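Side-chain contacts in hypothetical protein TTHA0303 (Thermus thermophilus, PDB 2YQY), which is of unknown function but folds as a four-helix bundle of the DinB superfamily, many of whose members bind a divalent metal ion: residues A19-L24 / A111-A116; A26-R29 / W35-A38; W45-V50 / K161-S166. All blocks are in the same frame, centred on the assembly; numbering follows the deposited sequence.

How the contacts relate
The three contacts sample one four-helix bundle of the DinB superfamily. Contact 1 pairs helix 10-30 with helix 106-126 nearest the centre of the molecule (about 8 Å, centre to centre); contact 2, nested inside the loop closed by contact 1, folds helix 33-36 back on the end of helix 10-30; contact 3 joins the start of helix 47-71 to the end of helix 153-165, its segments alternating with those of contact 1. The centre of contact 1 lies about 13 Å from that of contact 2 and about 14 Å from that of contact 3. Contacts 2 and 3, centres about 8 Å apart, share one bundle end; Leu-28 on Leu-113 and Leu-24 on Leu-163 join all three into one apolar interior.

Contact 1 (A19-L24 / A111-A116); sequences ASRKAL and ALLDRA
The carbonyl oxygen of Leu-113 is gripped twice from the direction of Arg-21: directly by NH1 in a weak bond of 3.1 Å (145° at the hydrogen), and through a water that donates to Leu-113 O and accepts from Arg-21 NH2. The setting is the interior of a four-helix bundle, where helices 10-30 and 106-126 run nearly antiparallel (167°) with their local axes 12.5 Å apart. Arg-21 spans this gap with CG anti to the backbone N (chi1 179°) and bends at its next two torsions. Leu-113 meets it by two routes: its oxygen lies at the guanidinium edge, in plane, while CD2 sits over one face near the rim, 3.6 Å from Arg-21 NH2. A second water accepts from Arg-21 NH1 at 2.8 Å and donates to Asp-114 OD1 at 2.7 Å. The guanidinium NE makes a salt bridge with Glu-156 of helix 153-165. A leucine in place of Arg-21 would probably leave Glu-156 without this salt-bridge partner and the two waters without their guanidinium donors. Leu-24 joins from the same helix, its side chain crossing that of Leu-113 at about a right angle, with Leu-24 CD2 4.2 Å from Leu-113 CD2.

Contact 2 (A26-R29 / W35-A38); sequences ALLR and WLSA
Leu-36 and Leu-28 carry the larger share of this apolar contact, in which the short helix 33-36 folds back on the last turn of helix 10-30. Their side chains cross at about a right angle and touch through their methyls, Leu-28 CD2 lying 3.9 Å from Leu-36 CD2. The other methyl of Leu-36, CD1, rests against backbone, 3.9 Å from Leu-28 O; both methyls of Leu-36 thus lie against that carbonyl oxygen, and CD2 alone also meets the side chain. Leu-36 is aimed there with CG anti to its own carbonyl carbon (chi1 -76°), and chi2 near 180° extends the chain. Beside this pair Leu-27 meets Trp-35. One methyl, Leu-27 CD2, stands 4.0 Å from both CZ3 and CH2 of Trp-35, approaching the six-membered ring obliquely. No hydrogen bond crosses between the two segments; the polar end of the indole, NE1, turns instead to the backbone oxygen of Ser-166. The contact thus closes one end of the bundle: Leu-28 also packs on Leu-106 and Leu-113 of helix 106-126, Leu-27 on Leu-163 of helix 153-165, and Trp-35 and Leu-36 on Pro-47 and Leu-48 where helix 47-71 begins.

Contact 3 (W45-V50 / K161-S166); sequences WTPLMV and KALQAS
Leu-163 drives one methyl, CD2, against both Pro-47 and Val-50, a leucine of helix 153-165 packed on the first turn of helix 47-71 in the four-helix bundle. The two partners receive it differently. The proline lies at a slant to the leucine and offers its backbone as well as its ring, with Pro-47 CA 3.6 Å from Leu-163 CD2 and CB of the proline only slightly farther. Val-50 runs alongside, the two side chains sliding past each other in opposite directions: Val-50 CG2 is 3.9 Å from Leu-163 CD2, while CG1 of the valine meets CG and CD1 of the leucine. CG of Leu-163 is anti to its carbonyl carbon (chi1 -67°), and chi2 of -175° sends CD1 on along the chain and turns CD2 off to the side, onto Pro-47 and Val-50. Val-50 is shared, for its CG2 also lies 3.2 Å above the plane of the Trp-45 ring, offset toward the rim. That indole meets the ring of His-53, so the packing borders a histidine that is probably part of the triad characteristic of the DinB superfamily. Leu-24 and Leu-27 of helix 10-30 also touch Leu-163. The start of helix 47-71 is fixed by a capping box: Met-49 N donates to Thr-46 OG1 at 3.2 Å, and Thr-46 N returns a weak bond to Met-49 SD at 3.6 Å.

Contact 1 (A19-L24 / A111-A116)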
# COMPACT_ATOMS: atom_id res chain seq x y z
N ALA A 19 -8.30 -7.51 -1.20
CA ALA A 19 -7.82 -8.89 -1.17
C ALA A 19 -6.36 -9.02 -0.75
O ALA A 19 -6.02 -9.89 0.07
CB ALA A 19 -8.04 -9.58 -2.57
N SER A 20 -5.47 -8.20 -1.31
CA SER A 20 -4.05 -8.31 -1.02
C SER A 20 -3.79 -7.91 0.45
O SER A 20 -2.89 -8.44 1.08
CB SER A 20 -3.19 -7.51 -2.03
OG SER A 20 -3.56 -6.13 -2.10
N ARG A 21 -4.59 -6.99 0.98
CA ARG A 21 -4.48 -6.61 2.37
C ARG A 21 -4.88 -7.73 3.33
O ARG A 21 -4.18 -7.98 4.32
CB ARG A 21 -5.23 -5.30 2.66
CG ARG A 21 -5.18 -4.84 4.14
CD ARG A 21 -3.71 -4.71 4.66
NE ARG A 21 -2.90 -3.80 3.84
CZ ARG A 21 -2.65 -2.54 4.17
NH1 ARG A 21 -3.15 -2.04 5.31
NH2 ARG A 21 -1.89 -1.78 3.37
N LYS A 22 -5.98 -8.42 3.05
CA LYS A 22 -6.31 -9.62 3.83
C LYS A 22 -5.13 -10.63 3.82
O LYS A 22 -4.75 -11.16 4.86
CB LYS A 22 -7.60 -10.26 3.32
CG LYS A 22 -8.79 -9.31 3.38
CD LYS A 22 -10.04 -9.85 2.71
CE LYS A 22 -11.20 -8.86 2.81
NZ LYS A 22 -12.25 -9.17 1.80
N ALA A 23 -4.57 -10.87 2.64
CA ALA A 23 -3.47 -11.81 2.45
C ALA A 23 -2.23 -11.35 3.25
O ALA A 23 -1.61 -12.14 3.96
CB ALA A 23 -3.15 -11.96 0.95
N LEU A 24 -1.90 -10.07 3.16
CA LEU A 24 -0.76 -9.51 3.89
C LEU A 24 -0.95 -9.62 5.41
O LEU A 24 -0.03 -10.03 6.12
CB LEU A 24 -0.51 -8.03 3.50
CG LEU A 24 0.60 -7.34 4.32
CD1 LEU A 24 1.94 -8.05 4.11
CD2 LEU A 24 0.75 -5.86 3.94
N ALA A 111 -0.69 -1.45 13.22
CA ALA A 111 -1.40 -0.21 13.51
C ALA A 111 -1.13 0.80 12.39
O ALA A 111 -2.04 1.51 11.96
CB ALA A 111 -0.98 0.34 14.90
N LEU A 112 0.11 0.84 11.89
CA LEU A 112 0.47 1.74 10.78
C LEU A 112 -0.29 1.35 9.50
O LEU A 112 -0.80 2.22 8.76
CB LEU A 112 1.99 1.71 10.53
CG LEU A 112 2.61 2.85 9.70
CD1 LEU A 112 2.44 4.23 10.35
CD2 LEU A 112 4.08 2.58 9.45
N LEU A 113 -0.38 0.05 9.26
CA LEU A 113 -1.13 -0.45 8.11
C LEU A 113 -2.61 -0.03 8.18
O LEU A 113 -3.15 0.46 7.19
CB LEU A 113 -0.98 -1.97 7.99
CG LEU A 113 0.40 -2.45 7.49
CD1 LEU A 113 0.60 -3.93 7.85
CD2 LEU A 113 0.51 -2.24 5.99
N ASP A 114 -3.24 -0.20 9.35
CA ASP A 114 -4.67 0.07 9.48
C ASP A 114 -4.97 1.54 9.26
O ASP A 114 -5.93 1.89 8.58
CB ASP A 114 -5.20 -0.36 10.85
CG ASP A 114 -5.35 -1.88 10.96
OD1 ASP A 114 -5.22 -2.57 9.93
OD2 ASP A 114 -5.57 -2.38 12.08
N ARG A 115 -4.16 2.39 9.87
CA ARG A 115 -4.35 3.84 9.77
C ARG A 115 -4.23 4.34 8.33
O ARG A 115 -5.09 5.07 7.85
CB ARG A 115 -3.34 4.56 10.66
CG ARG A 115 -3.60 6.05 10.78
N ALA A 116 -3.16 3.96 7.65
CA ALA A 116 -2.92 4.42 6.28
C ALA A 116 -4.00 3.90 5.33
O ALA A 116 -4.48 4.61 4.44
CB ALA A 116 -1.51 4.00 5.81
O HOH W 1 -5.11 -2.75 7.20
O HOH W 2 -1.82 0.71 4.65

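Contact 2 (A26-R29 / W35-A38)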
# COMPACT_ATOMS: atom_id res chain seq x y z
N ALA A 26 -2.78 -11.58 7.19
CA ALA A 26 -2.77 -13.00 7.63
C ALA A 26 -1.34 -13.59 7.65
O ALA A 26 -0.94 -14.26 8.60
CB ALA A 26 -3.71 -13.84 6.74
N LEU A 27 -0.59 -13.32 6.58
CA LEU A 27 0.83 -13.66 6.51
C LEU A 27 1.60 -13.11 7.71
O LEU A 27 2.35 -13.87 8.38
CB LEU A 27 1.43 -13.17 5.19
CG LEU A 27 2.92 -13.42 4.99
CD1 LEU A 27 3.33 -13.46 3.49
CD2 LEU A 27 3.76 -12.38 5.76
N LEU A 28 1.43 -11.82 8.01
CA LEU A 28 2.16 -11.22 9.17
C LEU A 28 1.76 -11.86 10.51
O LEU A 28 2.64 -12.15 11.34
CB LEU A 28 1.97 -9.72 9.24
CG LEU A 28 2.53 -8.88 8.07
CD1 LEU A 28 1.96 -7.46 8.13
CD2 LEU A 28 4.08 -8.88 8.06
N ARG A 29 0.46 -12.04 10.73
CA ARG A 29 -0.08 -12.59 11.98
C ARG A 29 0.25 -14.08 12.19
O ARG A 29 0.29 -14.55 13.31
CB ARG A 29 -1.59 -12.40 12.06
CG ARG A 29 -2.02 -11.00 12.42
CD ARG A 29 -3.51 -10.81 12.16
NE ARG A 29 -3.95 -9.44 12.41
CZ ARG A 29 -4.95 -8.83 11.77
NH1 ARG A 29 -5.62 -9.45 10.80
NH2 ARG A 29 -5.26 -7.58 12.08
N TRP A 35 11.28 -14.88 12.02
CA TRP A 35 11.29 -14.57 10.58
C TRP A 35 10.89 -13.12 10.27
O TRP A 35 11.41 -12.51 9.32
CB TRP A 35 10.39 -15.55 9.82
CG TRP A 35 10.29 -15.29 8.35
CD1 TRP A 35 11.14 -15.73 7.36
CD2 TRP A 35 9.29 -14.51 7.69
NE1 TRP A 35 10.72 -15.27 6.13
CE2 TRP A 35 9.59 -14.52 6.31
CE3 TRP A 35 8.17 -13.80 8.14
CZ2 TRP A 35 8.80 -13.86 5.38
CZ3 TRP A 35 7.39 -13.14 7.20
CH2 TRP A 35 7.71 -13.18 5.84
N LEU A 36 9.94 -12.59 11.05
CA LEU A 36 9.45 -11.21 10.91
C LEU A 36 10.54 -10.16 11.02
O LEU A 36 10.51 -9.13 10.33
CB LEU A 36 8.36 -10.92 11.95
CG LEU A 36 6.96 -11.51 11.70
CD1 LEU A 36 6.03 -11.04 12.82
CD2 LEU A 36 6.41 -11.11 10.32
N SER A 37 11.49 -10.42 11.92
CA SER A 37 12.61 -9.55 12.23
C SER A 37 13.93 -9.98 11.59
O SER A 37 14.95 -9.41 11.89
CB SER A 37 12.81 -9.49 13.74
OG SER A 37 11.70 -8.87 14.36
N ALA A 38 13.90 -10.99 10.72
CA ALA A 38 15.11 -11.44 10.01
C ALA A 38 15.21 -10.80 8.61
O ALA A 38 14.19 -10.65 7.94
CB ALA A 38 15.15 -12.99 9.91

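Contact 3 (W45-V50 / K161-S166)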
# COMPACT_ATOMS: atom_id res chain seq x y z
N TRP A 45 16.33 -5.75 3.90
CA TRP A 45 15.38 -5.36 4.93
C TRP A 45 14.57 -6.58 5.42
O TRP A 45 14.62 -7.66 4.80
CB TRP A 45 14.49 -4.24 4.38
CG TRP A 45 13.65 -4.55 3.19
CD1 TRP A 45 13.65 -5.69 2.41
CD2 TRP A 45 12.67 -3.68 2.62
NE1 TRP A 45 12.71 -5.58 1.42
CE2 TRP A 45 12.10 -4.35 1.52
CE3 TRP A 45 12.23 -2.39 2.94
CZ2 TRP A 45 11.08 -3.77 0.72
CZ3 TRP A 45 11.19 -1.81 2.15
CH2 TRP A 45 10.64 -2.51 1.06
N THR A 46 13.80 -6.40 6.50
CA THR A 46 12.99 -7.48 7.08
C THR A 46 11.53 -7.42 6.61
O THR A 46 11.14 -6.42 6.04
CB THR A 46 12.97 -7.38 8.60
OG1 THR A 46 12.20 -6.22 8.94
CG2 THR A 46 14.43 -7.30 9.18
N PRO A 47 10.73 -8.50 6.80
CA PRO A 47 9.29 -8.47 6.50
C PRO A 47 8.54 -7.32 7.17
O PRO A 47 7.65 -6.74 6.57
CB PRO A 47 8.79 -9.80 7.03
CG PRO A 47 9.96 -10.72 6.87
CD PRO A 47 11.16 -9.86 7.22
N LEU A 48 8.88 -7.00 8.42
CA LEU A 48 8.26 -5.86 9.08
C LEU A 48 8.58 -4.48 8.45
O LEU A 48 7.77 -3.58 8.48
CB LEU A 48 8.62 -5.87 10.58
CG LEU A 48 7.96 -6.99 11.38
CD1 LEU A 48 8.63 -7.12 12.77
CD2 LEU A 48 6.43 -6.78 11.50
N MET A 49 9.78 -4.33 7.92
CA MET A 49 10.16 -3.12 7.16
C MET A 49 9.40 -3.09 5.85
O MET A 49 8.94 -2.04 5.43
CB MET A 49 11.66 -3.11 6.91
CG MET A 49 12.49 -2.92 8.16
SD MET A 49 14.29 -3.16 8.04
CE MET A 49 14.51 -3.72 9.70
N VAL A 50 9.25 -4.26 5.21
CA VAL A 50 8.48 -4.30 3.98
C VAL A 50 7.06 -3.78 4.29
O VAL A 50 6.55 -2.93 3.58
CB VAL A 50 8.40 -5.74 3.39
CG1 VAL A 50 7.44 -5.78 2.22
CG2 VAL A 50 9.80 -6.22 2.97
N LYS A 161 3.87 -10.60 -2.72
CA LYS A 161 4.57 -11.64 -3.48
C LYS A 161 6.02 -11.88 -3.03
O LYS A 161 6.48 -13.04 -2.94
CB LYS A 161 4.52 -11.29 -4.96
CG LYS A 161 4.50 -12.44 -5.88
CD LYS A 161 4.27 -11.94 -7.29
CE LYS A 161 2.84 -11.45 -7.50
NZ LYS A 161 2.13 -12.34 -8.47
N ALA A 162 6.76 -10.79 -2.78
CA ALA A 162 8.14 -10.88 -2.29
C ALA A 162 8.24 -11.55 -0.91
O ALA A 162 9.08 -12.41 -0.69
CB ALA A 162 8.77 -9.50 -2.26
N LEU A 163 7.35 -11.16 -0.00
CA LEU A 163 7.22 -11.81 1.30
C LEU A 163 6.84 -13.29 1.19
O LEU A 163 7.51 -14.12 1.77
CB LEU A 163 6.22 -11.06 2.17
CG LEU A 163 6.60 -9.65 2.63
CD1 LEU A 163 5.52 -9.17 3.55
CD2 LEU A 163 7.94 -9.68 3.34
N GLN A 164 5.80 -13.63 0.42
CA GLN A 164 5.47 -15.06 0.20
C GLN A 164 6.67 -15.84 -0.36
O GLN A 164 6.92 -16.99 0.05
CB GLN A 164 4.29 -15.21 -0.73
CG GLN A 164 3.00 -14.66 -0.15
CD GLN A 164 1.94 -14.43 -1.21
OE1 GLN A 164 2.24 -14.13 -2.37
NE2 GLN A 164 0.69 -14.57 -0.79
N ALA A 165 7.44 -15.23 -1.26
CA ALA A 165 8.60 -15.91 -1.85
C ALA A 165 9.69 -16.19 -0.80
O ALA A 165 10.53 -17.06 -0.99
CB ALA A 165 9.16 -15.10 -2.99
N SER A 166 9.65 -15.45 0.31
CA SER A 166 10.59 -15.60 1.42
C SER A 166 10.12 -16.58 2.48
O SER A 166 10.79 -16.70 3.51
CB SER A 166 10.81 -14.25 2.09
OG SER A 166 11.63 -13.44 1.29